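Local coordinates for protein DJ-1 homolog D (Arabidopsis thaliana, PDB 4OGG) that belongs to the DJ-1/PfpI family and carries two domains of that fold, of the class I glutamine amidotransferase-like superfamily, in a single chain, at residues C[134-139]-C[153-158]; C[266-271]-C[294-299]; C[63-68]-C[242-247]; C[324-329]-C[357-362]. One frame throughout, in Å; residues are numbered along the deposited sequence.

Contact 3 alone joins the two DJ-1/PfpI halves of the chain, 63-68 from the first and 242-247 from the second; it is largely buried, and it mixes a methyl-over-ring packing with a carboxylate that takes a backbone N-H and water. Contacts 1, 2 and 4 each stay inside one half, lie farther from the centre of the chain and are partly buried. Contacts 1 and 4 both start from the short strand that pairs in a two-stranded sheet, 134-135 or 327-328, yet contact 1 rests on two hydrogen bonds and contact 4 on a salt bridge within a network of hydrogen bonds. Contact 2, whose nearest atoms are about 7 Å from those of contact 4, has no hydrogen bond across it.

Contact 1: C[134-139]-C[153-158]; sequences KCTAYA and VEPITP
Thr136 meets Pro155 obliquely, its OG1 lying 3.6 Å from Pro155 CB while it donates to the backbone oxygen of Val153. That bond, Thr136 OG1 to Val153 O at 2.8 Å, is reached almost head-on to the carbonyl (C=O...O angle 176°), because chi1 of -172° turns the hydroxyl away from the threonine's own nitrogen. At the preceding residue of the strand, Cys135 O accepts from Val153 N over 2.9 Å, with a bent N-H...O angle of 134°. Segment 153-158 thus continues, by one more backbone bond, the parallel pairing of strands 134-135 and 151-152 before it turns off into a loop.

Beyond the threonine, Pro155 CG rests 3.5 Å from Ala137 O and 4.2 Å from Ala139 CB. The Glu154 chain bends at chi2, bringing OE2 to 3.5 Å from Ala139 CB; its OE1 accepts from Trp152 NE1 and from a water that also donates to Ala139 O. Ala139 also packs on Leu289 of the second subunit. The N-H and C=O of Val153 are both satisfied by 134-139 as the loop departs, and the proline, lacking an N-H, adds no donor that would need a partner.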
loop_
_atom_site.group_PDB
_atom_site.type_symbol
_atom_site.label_atom_id
_atom_site.label_comp_id
_atom_site.label_asym_id
_atom_site.label_seq_id
_atom_site.Cartn_x
_atom_site.Cartn_y
_atom_site.Cartn_z
ATOM N N LYS C 134 10.236 -29.879 25.558
ATOM C CA LYS C 134 10.535 -28.492 25.895
ATOM C C LYS C 134 10.604 -27.725 24.583
ATOM O O LYS C 134 11.242 -28.169 23.628
ATOM C CB LYS C 134 11.872 -28.368 26.629
ATOM C CG LYS C 134 11.846 -28.900 28.051
ATOM C CD LYS C 134 13.124 -28.555 28.796
ATOM C CE LYS C 134 13.300 -27.049 28.941
ATOM N NZ LYS C 134 14.508 -26.705 29.751
ATOM N N CYS C 135 9.940 -26.580 24.529
ATOM C CA CYS C 135 9.953 -25.784 23.315
ATOM C C CYS C 135 9.433 -24.380 23.556
ATOM O O CYS C 135 8.727 -24.125 24.532
ATOM C CB CYS C 135 9.100 -26.465 22.232
ATOM S SG CYS C 135 7.364 -26.784 22.695
ATOM N N THR C 136 9.815 -23.468 22.671
ATOM C CA THR C 136 9.344 -22.094 22.734
ATOM C C THR C 136 8.699 -21.851 21.374
ATOM O O THR C 136 8.657 -22.752 20.533
ATOM C CB THR C 136 10.498 -21.082 22.945
ATOM O OG1 THR C 136 9.951 -19.779 23.193
ATOM C CG2 THR C 136 11.381 -21.005 21.713
ATOM N N ALA C 137 8.200 -20.641 21.161
ATOM C CA ALA C 137 7.561 -20.276 19.903
ATOM C C ALA C 137 7.137 -18.833 20.047
ATOM O O ALA C 137 7.417 -18.206 21.069
ATOM C CB ALA C 137 6.337 -21.148 19.663
ATOM N N TYR C 138 6.478 -18.287 19.032
ATOM C CA TYR C 138 6.013 -16.920 19.169
ATOM C C TYR C 138 5.108 -16.997 20.404
ATOM O O TYR C 138 4.372 -17.969 20.579
ATOM C CB TYR C 138 5.216 -16.483 17.943
ATOM C CG TYR C 138 4.980 -14.996 17.917
ATOM C CD1 TYR C 138 6.039 -14.108 17.718
ATOM C CD2 TYR C 138 3.709 -14.468 18.136
ATOM C CE1 TYR C 138 5.840 -12.730 17.740
ATOM C CE2 TYR C 138 3.499 -13.089 18.163
ATOM C CZ TYR C 138 4.567 -12.228 17.964
ATOM O OH TYR C 138 4.368 -10.868 17.987
ATOM N N ALA C 139 5.171 -15.988 21.265
ATOM C CA ALA C 139 4.394 -15.998 22.502
ATOM C C ALA C 139 2.919 -16.390 22.379
ATOM O O ALA C 139 2.393 -17.101 23.238
ATOM C CB ALA C 139 4.518 -14.638 23.202
ATOM N N VAL C 153 8.117 -22.843 27.098
ATOM C CA VAL C 153 9.173 -21.945 27.535
ATOM C C VAL C 153 8.857 -20.563 26.970
ATOM O O VAL C 153 9.170 -20.263 25.820
ATOM C CB VAL C 153 10.553 -22.405 27.016
ATOM C CG1 VAL C 153 11.630 -21.409 27.437
ATOM C CG2 VAL C 153 10.875 -23.790 27.559
ATOM N N GLU C 154 8.207 -19.736 27.781
ATOM C CA GLU C 154 7.848 -18.384 27.375
ATOM C C GLU C 154 9.103 -17.673 26.872
ATOM O O GLU C 154 10.128 -17.661 27.551
ATOM C CB GLU C 154 7.269 -17.627 28.573
ATOM C CG GLU C 154 6.647 -16.278 28.249
ATOM C CD GLU C 154 5.412 -16.397 27.376
ATOM O OE1 GLU C 154 4.576 -17.287 27.639
ATOM O OE2 GLU C 154 5.270 -15.594 26.435
ATOM N N PRO C 155 9.049 -17.089 25.664
ATOM C CA PRO C 155 10.233 -16.395 25.150
ATOM C C PRO C 155 10.396 -15.051 25.857
ATOM O O PRO C 155 9.638 -14.115 25.604
ATOM C CB PRO C 155 9.920 -16.245 23.665
ATOM C CG PRO C 155 8.435 -16.021 23.675
ATOM C CD PRO C 155 7.944 -17.046 24.688
ATOM N N ILE C 156 11.375 -14.965 26.754
ATOM C CA ILE C 156 11.621 -13.734 27.501
ATOM C C ILE C 156 12.139 -12.637 26.573
ATOM O O ILE C 156 11.834 -11.458 26.758
ATOM C CB ILE C 156 12.638 -13.972 28.637
ATOM C CG1 ILE C 156 12.822 -12.687 29.448
ATOM C CG2 ILE C 156 13.963 -14.449 28.059
ATOM C CD1 ILE C 156 13.757 -12.837 30.628
ATOM N N THR C 157 12.929 -13.037 25.582
ATOM C CA THR C 157 13.478 -12.117 24.594
ATOM C C THR C 157 13.163 -12.710 23.220
ATOM O O THR C 157 12.990 -13.921 23.089
ATOM C CB THR C 157 15.005 -11.953 24.754
ATOM O OG1 THR C 157 15.639 -13.235 24.695
ATOM C CG2 THR C 157 15.328 -11.290 26.087
ATOM N N PRO C 158 13.076 -11.864 22.181
ATOM C CA PRO C 158 12.773 -12.316 20.820
ATOM C C PRO C 158 13.746 -13.320 20.206
ATOM O O PRO C 158 13.371 -14.079 19.311
ATOM C CB PRO C 158 12.733 -11.013 20.024
ATOM C CG PRO C 158 12.295 -10.009 21.038
ATOM C CD PRO C 158 13.119 -10.393 22.240
HETATM O O HOH W 1 2.353 -17.669 25.991
#

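Contact 2: C[266-271]-C[294-299]; sequences DDLVSS and LNIVKE
The loop 266-271 runs past the side of helix 294-299, closest at Ser270 and Ile296, whose CA atoms are 6.6 Å apart, and the loop closes there into a short 3-10 turn. Ser270 points its side chain at the helix, and its OG lies against the beta-branch of Ile296, 3.6 Å from CG2 and 3.8 Å from CG1. The hydroxyl therefore meets hydrocarbon on this side. Its place follows from a chi1 of -59°, which sets OG anti to the serine's carbonyl carbon, facing that branch.

Leu268 reaches the same isoleucine from two residues earlier. Its CD2 touches Ile296 CD1 at 4.1 Å, the two side chains crossing at about a right angle, and the leucine also packs on Leu199 of strand 197-201 and on Tyr273. Ile296 in turn touches Phe265. These residues join helix 291-302 to the loop before strand 275-278 in the alpha/beta fold of the second DJ-1/PfpI half: the helix lies against the mixed six-stranded sheet, Val297 touching Leu201 of strand 197-201, and also meets helix 314-320.

At the exposed end Glu299 stretches out from the helix, its chain extended beyond CG. The exact placing of its OE2 is doubtful, since it stands too close to Ser270 in the model, and it makes no hydrogen bond to Ser271 N. Ser270 O bonds weakly to Lys305 NZ.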
loop_
_atom_site.group_PDB
_atom_site.type_symbol
_atom_site.label_atom_id
_atom_site.label_comp_id
_atom_site.label_asym_id
_atom_site.label_seq_id
_atom_site.Cartn_x
_atom_site.Cartn_y
_atom_site.Cartn_z
ATOM N N ASP C 266 30.412 6.684 13.654
ATOM C CA ASP C 266 31.475 7.548 14.161
ATOM C C ASP C 266 32.549 6.708 14.843
ATOM O O ASP C 266 33.691 6.652 14.385
ATOM C CB ASP C 266 30.912 8.557 15.165
ATOM C CG ASP C 266 29.789 9.393 14.585
ATOM O OD1 ASP C 266 30.003 10.033 13.534
ATOM O OD2 ASP C 266 28.692 9.409 15.185
ATOM N N ASP C 267 32.173 6.061 15.942
ATOM C CA ASP C 267 33.090 5.214 16.696
ATOM C C ASP C 267 33.227 3.888 15.961
ATOM O O ASP C 267 32.613 2.889 16.343
ATOM C CB ASP C 267 32.538 4.958 18.101
ATOM C CG ASP C 267 31.907 6.190 18.714
ATOM O OD1 ASP C 267 32.583 7.239 18.784
ATOM O OD2 ASP C 267 30.731 6.107 19.128
ATOM N N LEU C 268 34.031 3.878 14.903
ATOM C CA LEU C 268 34.216 2.667 14.119
ATOM C C LEU C 268 35.663 2.485 13.680
ATOM O O LEU C 268 36.201 3.293 12.923
ATOM C CB LEU C 268 33.303 2.712 12.891
ATOM C CG LEU C 268 33.148 1.431 12.073
ATOM C CD1 LEU C 268 32.507 0.350 12.930
ATOM C CD2 LEU C 268 32.292 1.716 10.850
ATOM N N VAL C 269 36.289 1.417 14.163
ATOM C CA VAL C 269 37.672 1.118 13.813
ATOM C C VAL C 269 37.685 0.003 12.773
ATOM O O VAL C 269 37.534 -1.171 13.109
ATOM C CB VAL C 269 38.473 0.659 15.050
ATOM C CG1 VAL C 269 39.932 0.453 14.676
ATOM C CG2 VAL C 269 38.344 1.684 16.163
ATOM N N SER C 270 37.867 0.379 11.513
ATOM C CA SER C 270 37.881 -0.581 10.416
ATOM C C SER C 270 38.962 -1.647 10.558
ATOM O O SER C 270 38.834 -2.744 10.014
ATOM C CB SER C 270 38.059 0.151 9.084
ATOM O OG SER C 270 37.010 1.078 8.867
ATOM N N SER C 271 40.027 -1.327 11.284
ATOM C CA SER C 271 41.116 -2.276 11.477
ATOM C C SER C 271 40.699 -3.367 12.453
ATOM O O SER C 271 41.407 -4.358 12.634
ATOM C CB SER C 271 42.357 -1.558 12.012
ATOM O OG SER C 271 42.116 -1.021 13.301
ATOM N N LEU C 294 33.621 5.832 1.648
ATOM C CA LEU C 294 34.609 5.496 0.635
ATOM C C LEU C 294 35.955 5.177 1.280
ATOM O O LEU C 294 36.673 4.284 0.831
ATOM C CB LEU C 294 34.763 6.654 -0.355
ATOM C CG LEU C 294 33.491 7.067 -1.105
ATOM C CD1 LEU C 294 33.808 8.208 -2.055
ATOM C CD2 LEU C 294 32.937 5.879 -1.870
ATOM N N ASN C 295 36.286 5.908 2.340
ATOM C CA ASN C 295 37.545 5.707 3.055
ATOM C C ASN C 295 37.616 4.304 3.651
ATOM O O ASN C 295 38.665 3.658 3.617
ATOM C CB ASN C 295 37.692 6.750 4.169
ATOM C CG ASN C 295 38.018 8.136 3.638
ATOM O OD1 ASN C 295 37.937 9.125 4.368
ATOM N ND2 ASN C 295 38.399 8.212 2.369
ATOM N N ILE C 296 36.497 3.837 4.194
ATOM C CA ILE C 296 36.428 2.507 4.794
ATOM C C ILE C 296 36.657 1.438 3.730
ATOM O O ILE C 296 37.364 0.458 3.963
ATOM C CB ILE C 296 35.059 2.276 5.466
ATOM C CG1 ILE C 296 34.888 3.252 6.633
ATOM C CG2 ILE C 296 34.946 0.835 5.949
ATOM C CD1 ILE C 296 33.507 3.250 7.241
ATOM N N VAL C 297 36.062 1.634 2.560
ATOM C CA VAL C 297 36.215 0.688 1.464
ATOM C C VAL C 297 37.663 0.630 0.979
ATOM O O VAL C 297 38.205 -0.450 0.740
ATOM C CB VAL C 297 35.308 1.066 0.278
ATOM C CG1 VAL C 297 35.585 0.149 -0.903
ATOM C CG2 VAL C 297 33.847 0.963 0.693
ATOM N N LYS C 298 38.281 1.797 0.827
ATOM C CA LYS C 298 39.664 1.874 0.371
ATOM C C LYS C 298 40.587 1.168 1.357
ATOM O O LYS C 298 41.540 0.496 0.961
ATOM C CB LYS C 298 40.088 3.337 0.219
ATOM C CG LYS C 298 39.297 4.106 -0.830
ATOM C CD LYS C 298 39.702 5.572 -0.863
ATOM C CE LYS C 298 38.891 6.348 -1.884
ATOM N NZ LYS C 298 39.265 7.789 -1.895
ATOM N N GLU C 299 40.292 1.321 2.643
ATOM C CA GLU C 299 41.091 0.700 3.690
ATOM C C GLU C 299 41.060 -0.822 3.584
ATOM O O GLU C 299 42.108 -1.469 3.568
ATOM C CB GLU C 299 40.583 1.138 5.063
ATOM C CG GLU C 299 41.468 0.704 6.214
ATOM C CD GLU C 299 41.066 1.346 7.524
ATOM O OE1 GLU C 299 40.991 2.593 7.576
ATOM O OE2 GLU C 299 40.830 0.606 8.503
#

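Contact 3: C[63-68]-C[242-247]; sequences GHNFTL and IHDFEG
The His64 imidazole carries the methyl CG2 of Ile242 over one face, 3.4 Å from the ring centroid and only 5° off its normal, a centred CH-pi contact. At its edge, near the ring plane, stands His243 O, 3.3 Å from His64 CD2, and the ring is also stacked with Tyr209. Both nitrogens are engaged outside the segments, ND1 with Asp15 and NE2 with Glu207, so the ring's rotation is fixed from two sides. The other branch of Ile242 ends at CD1, 3.4 Å from Gly63 CA.

Here the halves of the tandem DJ-1/PfpI chain meet: strand 237-244 of the second lies beside the loop that leads into strand 66-67 of the first. Close by, His243 ND1 is hydrogen-bonded to OZ2 of the modified cysteine at position 311, an S-[(R)-carboxy(hydroxy)methyl]-L-cysteine.

With CG anti to its backbone N (chi1 -152°), Asp244 sends its carboxylate across to Asn65. Its OD2 takes Asn65 N at 2.9 Å along an almost straight N-H...O line (174°), on the syn side though tilted out of the carboxylate plane. The Asn65 amide is turned well away from that plane and its ND2 stays 3.6 Å from OD2. Waters link further atoms across the gap: one donates to Asn65 O and Asp244 OD1, another accepts from Asn65 ND2 while donating to Phe245 O, and Glu246, whose OE2 is bonded to Ser252, is reached by water at OE1.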
loop_
_atom_site.group_PDB
_atom_site.type_symbol
_atom_site.label_atom_id
_atom_site.label_comp_id
_atom_site.label_asym_id
_atom_site.label_seq_id
_atom_site.Cartn_x
_atom_site.Cartn_y
_atom_site.Cartn_z
ATOM N N GLY C 63 5.584 -9.462 1.182
ATOM C CA GLY C 63 7.014 -9.545 0.939
ATOM C C GLY C 63 7.290 -10.030 -0.471
ATOM O O GLY C 63 6.445 -9.891 -1.356
ATOM N N HIS C 64 8.470 -10.596 -0.693
ATOM C CA HIS C 64 8.813 -11.101 -2.020
ATOM C C HIS C 64 7.993 -12.357 -2.290
ATOM O O HIS C 64 7.698 -13.119 -1.372
ATOM C CB HIS C 64 10.285 -11.533 -2.117
ATOM C CG HIS C 64 11.281 -10.501 -1.686
ATOM N ND1 HIS C 64 11.513 -10.192 -0.362
ATOM C CD2 HIS C 64 12.169 -9.774 -2.404
ATOM C CE1 HIS C 64 12.503 -9.322 -0.285
ATOM N NE2 HIS C 64 12.919 -9.051 -1.509
ATOM N N ASN C 65 7.626 -12.585 -3.545
ATOM C CA ASN C 65 6.919 -13.817 -3.853
ATOM C C ASN C 65 8.030 -14.859 -3.783
ATOM O O ASN C 65 9.147 -14.598 -4.232
ATOM C CB ASN C 65 6.320 -13.781 -5.256
ATOM C CG ASN C 65 5.165 -12.814 -5.364
ATOM O OD1 ASN C 65 4.284 -12.792 -4.506
ATOM N ND2 ASN C 65 5.156 -12.015 -6.426
ATOM N N PHE C 66 7.740 -16.017 -3.202
ATOM C CA PHE C 66 8.740 -17.072 -3.075
ATOM C C PHE C 66 8.492 -18.211 -4.059
ATOM O O PHE C 66 7.411 -18.795 -4.078
ATOM C CB PHE C 66 8.740 -17.641 -1.653
ATOM C CG PHE C 66 9.891 -18.561 -1.380
ATOM C CD1 PHE C 66 11.120 -18.054 -0.972
ATOM C CD2 PHE C 66 9.768 -19.928 -1.588
ATOM C CE1 PHE C 66 12.213 -18.898 -0.774
ATOM C CE2 PHE C 66 10.856 -20.782 -1.395
ATOM C CZ PHE C 66 12.080 -20.263 -0.987
ATOM N N THR C 67 9.507 -18.537 -4.855
ATOM C CA THR C 67 9.389 -19.604 -5.844
ATOM C C THR C 67 9.845 -20.950 -5.287
ATOM O O THR C 67 10.988 -21.102 -4.857
ATOM C CB THR C 67 10.215 -19.285 -7.107
ATOM O OG1 THR C 67 9.833 -18.000 -7.621
ATOM C CG2 THR C 67 9.973 -20.342 -8.175
ATOM N N LEU C 68 8.937 -21.920 -5.297
ATOM C CA LEU C 68 9.216 -23.263 -4.798
ATOM C C LEU C 68 10.100 -24.014 -5.789
ATOM O O LEU C 68 10.012 -23.781 -6.993
ATOM C CB LEU C 68 7.904 -24.026 -4.616
ATOM C CG LEU C 68 6.860 -23.328 -3.736
ATOM C CD1 LEU C 68 5.520 -24.036 -3.871
ATOM C CD2 LEU C 68 7.334 -23.316 -2.280
ATOM N N ILE C 242 11.844 -3.914 -0.758
ATOM C CA ILE C 242 11.683 -5.254 -1.288
ATOM C C ILE C 242 11.645 -5.105 -2.799
ATOM O O ILE C 242 10.748 -4.467 -3.350
ATOM C CB ILE C 242 10.377 -5.912 -0.793
ATOM C CG1 ILE C 242 10.551 -6.342 0.667
ATOM C CG2 ILE C 242 10.009 -7.093 -1.684
ATOM C CD1 ILE C 242 9.379 -7.081 1.248
ATOM N N HIS C 243 12.650 -5.658 -3.465
ATOM C CA HIS C 243 12.713 -5.595 -4.914
ATOM C C HIS C 243 12.352 -6.963 -5.454
ATOM O O HIS C 243 12.965 -7.974 -5.095
ATOM C CB HIS C 243 14.111 -5.168 -5.364
ATOM C CG HIS C 243 14.400 -3.719 -5.112
ATOM N ND1 HIS C 243 15.659 -3.174 -5.247
ATOM C CD2 HIS C 243 13.584 -2.699 -4.754
ATOM C CE1 HIS C 243 15.607 -1.881 -4.986
ATOM N NE2 HIS C 243 14.360 -1.566 -4.686
ATOM N N ASP C 244 11.344 -6.983 -6.317
ATOM C CA ASP C 244 10.847 -8.221 -6.885
ATOM C C ASP C 244 10.476 -8.030 -8.354
ATOM O O ASP C 244 10.141 -6.928 -8.782
ATOM C CB ASP C 244 9.614 -8.653 -6.086
ATOM C CG ASP C 244 9.400 -10.147 -6.097
ATOM O OD1 ASP C 244 10.238 -10.872 -6.670
ATOM O OD2 ASP C 244 8.386 -10.595 -5.522
ATOM N N PHE C 245 10.553 -9.103 -9.131
ATOM C CA PHE C 245 10.188 -9.026 -10.536
ATOM C C PHE C 245 8.781 -9.579 -10.678
ATOM O O PHE C 245 8.534 -10.757 -10.415
ATOM C CB PHE C 245 11.183 -9.809 -11.389
ATOM C CG PHE C 245 12.360 -8.989 -11.834
ATOM C CD1 PHE C 245 12.231 -8.078 -12.879
ATOM C CD2 PHE C 245 13.587 -9.099 -11.190
ATOM C CE1 PHE C 245 13.309 -7.287 -13.278
ATOM C CE2 PHE C 245 14.671 -8.310 -11.580
ATOM C CZ PHE C 245 14.529 -7.404 -12.627
ATOM N N GLU C 246 7.857 -8.716 -11.085
ATOM C CA GLU C 246 6.464 -9.108 -11.219
ATOM C C GLU C 246 5.896 -8.974 -12.628
ATOM O O GLU C 246 4.699 -8.742 -12.797
ATOM C CB GLU C 246 5.614 -8.301 -10.236
ATOM C CG GLU C 246 6.115 -8.393 -8.798
ATOM C CD GLU C 246 5.246 -7.629 -7.822
ATOM O OE1 GLU C 246 4.072 -8.011 -7.645
ATOM O OE2 GLU C 246 5.737 -6.645 -7.233
ATOM N N GLY C 247 6.749 -9.108 -13.639
ATOM C CA GLY C 247 6.253 -9.034 -15.004
ATOM C C GLY C 247 6.632 -7.830 -15.843
ATOM O O GLY C 247 6.489 -7.873 -17.065
HETATM O O HOH W 2 6.468 -9.248 -4.289
HETATM O O HOH W 3 9.967 -13.615 -6.576
HETATM O O HOH W 4 3.593 -9.392 -4.584
HETATM O O HOH W 5 6.964 -12.287 -8.590
HETATM O O HOH W 6 2.958 -10.668 -8.552
#

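Contact 4: C[324-329]-C[357-362]; sequences KGRKCT and DGNLVT
Arg326 grips Asp357 side-on in the tight part of the contact, with NE on the side chain and NH2 on the backbone. The salt bridge from NE to Asp357 OD2 measures 2.8 Å and comes from above the carboxylate plane, the guanidinium and carboxylate being turned 58° to each other. Lys327 N reaches the same OD2 at 3.0 Å from the opposite face, so one oxygen takes two donors. NH2 also has two acceptors in the guanidinium plane: Asp357 O, and Asn359 OD1 at 2.8 Å with a nearly straight N-H...O angle of 170°. Bends at chi2 and chi3 curl the arginine chain back so that all three bonds can be made at once.

Asp357 and Asn359 belong to a type II' beta turn, Asp357 to Leu360, the hairpin joining antiparallel strands 355-357 and 360-362 at the edge of the six-stranded mixed sheet in the second half of the chain. Asp357 O accepts Leu360 N from the face opposite to NH2.

Deeper in, the hydroxyl of Thr362 accepts Thr329 N at 2.9 Å, and Leu360 CD2 lies 4.0 Å from Cys328 CB. A water lies within hydrogen-bonding reach of Lys327 O, Leu360 O and Thr362 OG1.

The loose part is Lys327, whose NZ stays 4.6 Å from Asp357 OD1, beyond a salt bridge. On the outer side Arg326 NH1 reaches Asn359 OD1 through a water.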
loop_
_atom_site.group_PDB
_atom_site.type_symbol
_atom_site.label_atom_id
_atom_site.label_comp_id
_atom_site.label_asym_id
_atom_site.label_seq_id
_atom_site.Cartn_x
_atom_site.Cartn_y
_atom_site.Cartn_z
ATOM N N LYS C 324 39.404 -0.538 -10.321
ATOM C CA LYS C 324 40.357 -0.499 -11.423
ATOM C C LYS C 324 41.197 -1.768 -11.479
ATOM O O LYS C 324 41.858 -2.130 -10.507
ATOM C CB LYS C 324 41.271 0.723 -11.301
ATOM C CG LYS C 324 40.609 2.029 -11.714
ATOM C CD LYS C 324 41.600 3.184 -11.715
ATOM C CE LYS C 324 42.024 3.556 -10.304
ATOM N NZ LYS C 324 40.865 4.037 -9.504
ATOM N N GLY C 325 41.156 -2.443 -12.624
ATOM C CA GLY C 325 41.921 -3.663 -12.797
ATOM C C GLY C 325 41.378 -4.854 -12.031
ATOM O O GLY C 325 42.078 -5.847 -11.846
ATOM N N ARG C 326 40.130 -4.762 -11.582
ATOM C CA ARG C 326 39.519 -5.857 -10.835
ATOM C C ARG C 326 38.370 -6.479 -11.621
ATOM O O ARG C 326 37.729 -5.812 -12.432
ATOM C CB ARG C 326 39.011 -5.353 -9.477
ATOM C CG ARG C 326 40.086 -4.703 -8.606
ATOM C CD ARG C 326 41.268 -5.637 -8.389
ATOM N NE ARG C 326 40.926 -6.791 -7.561
ATOM C CZ ARG C 326 40.843 -6.765 -6.235
ATOM N NH1 ARG C 326 41.081 -5.643 -5.572
ATOM N NH2 ARG C 326 40.520 -7.865 -5.570
ATOM N N LYS C 327 38.120 -7.764 -11.384
ATOM C CA LYS C 327 37.041 -8.474 -12.065
ATOM C C LYS C 327 35.875 -8.635 -11.097
ATOM O O LYS C 327 36.066 -9.043 -9.952
ATOM C CB LYS C 327 37.511 -9.858 -12.526
ATOM C CG LYS C 327 38.722 -9.848 -13.452
ATOM C CD LYS C 327 39.053 -11.259 -13.925
ATOM C CE LYS C 327 40.339 -11.296 -14.743
ATOM N NZ LYS C 327 41.533 -10.913 -13.933
ATOM N N CYS C 328 34.667 -8.317 -11.551
ATOM C CA CYS C 328 33.501 -8.438 -10.686
ATOM C C CYS C 328 32.186 -8.341 -11.442
ATOM O O CYS C 328 32.140 -7.932 -12.604
ATOM C CB CYS C 328 33.531 -7.350 -9.606
ATOM S SG CYS C 328 33.273 -5.658 -10.233
ATOM N N THR C 329 31.114 -8.736 -10.767
ATOM C CA THR C 329 29.783 -8.668 -11.344
ATOM C C THR C 329 28.981 -7.715 -10.465
ATOM O O THR C 329 29.506 -7.160 -9.502
ATOM C CB THR C 329 29.099 -10.047 -11.362
ATOM O OG1 THR C 329 27.894 -9.972 -12.136
ATOM C CG2 THR C 329 28.757 -10.500 -9.948
ATOM N N ASP C 357 37.330 -12.481 -6.866
ATOM C CA ASP C 357 38.515 -11.923 -7.504
ATOM C C ASP C 357 39.418 -11.457 -6.379
ATOM O O ASP C 357 39.256 -10.354 -5.854
ATOM C CB ASP C 357 38.147 -10.741 -8.408
ATOM C CG ASP C 357 39.369 -10.054 -8.999
ATOM O OD1 ASP C 357 40.248 -10.760 -9.538
ATOM O OD2 ASP C 357 39.450 -8.807 -8.930
ATOM N N GLY C 358 40.364 -12.308 -5.999
ATOM C CA GLY C 358 41.255 -11.955 -4.913
ATOM C C GLY C 358 40.443 -11.814 -3.643
ATOM O O GLY C 358 39.775 -12.759 -3.224
ATOM N N ASN C 359 40.479 -10.630 -3.041
ATOM C CA ASN C 359 39.750 -10.365 -1.806
ATOM C C ASN C 359 38.336 -9.861 -2.072
ATOM O O ASN C 359 37.592 -9.570 -1.138
ATOM C CB ASN C 359 40.489 -9.313 -0.981
ATOM C CG ASN C 359 40.391 -7.921 -1.590
ATOM O OD1 ASN C 359 40.651 -7.731 -2.778
ATOM N ND2 ASN C 359 40.016 -6.943 -0.775
ATOM N N LEU C 360 37.964 -9.768 -3.343
ATOM C CA LEU C 360 36.648 -9.252 -3.705
ATOM C C LEU C 360 35.628 -10.290 -4.162
ATOM O O LEU C 360 35.852 -11.014 -5.131
ATOM C CB LEU C 360 36.807 -8.188 -4.794
ATOM C CG LEU C 360 35.543 -7.459 -5.256
ATOM C CD1 LEU C 360 34.976 -6.634 -4.107
ATOM C CD2 LEU C 360 35.881 -6.566 -6.437
ATOM N N VAL C 361 34.501 -10.349 -3.457
ATOM C CA VAL C 361 33.419 -11.268 -3.798
ATOM C C VAL C 361 32.224 -10.423 -4.222
ATOM O O VAL C 361 31.794 -9.533 -3.485
ATOM C CB VAL C 361 32.987 -12.140 -2.591
ATOM C CG1 VAL C 361 31.760 -12.967 -2.967
ATOM C CG2 VAL C 361 34.130 -13.056 -2.165
ATOM N N THR C 362 31.690 -10.695 -5.405
ATOM C CA THR C 362 30.548 -9.932 -5.888
ATOM C C THR C 362 29.374 -10.779 -6.341
ATOM O O THR C 362 29.542 -11.847 -6.938
ATOM C CB THR C 362 30.943 -8.985 -7.052
ATOM O OG1 THR C 362 31.640 -9.724 -8.065
ATOM C CG2 THR C 362 31.823 -7.861 -6.545
HETATM O O HOH W 7 42.369 -5.414 -3.047
HETATM O O HOH W 8 34.278 -10.185 -7.774
#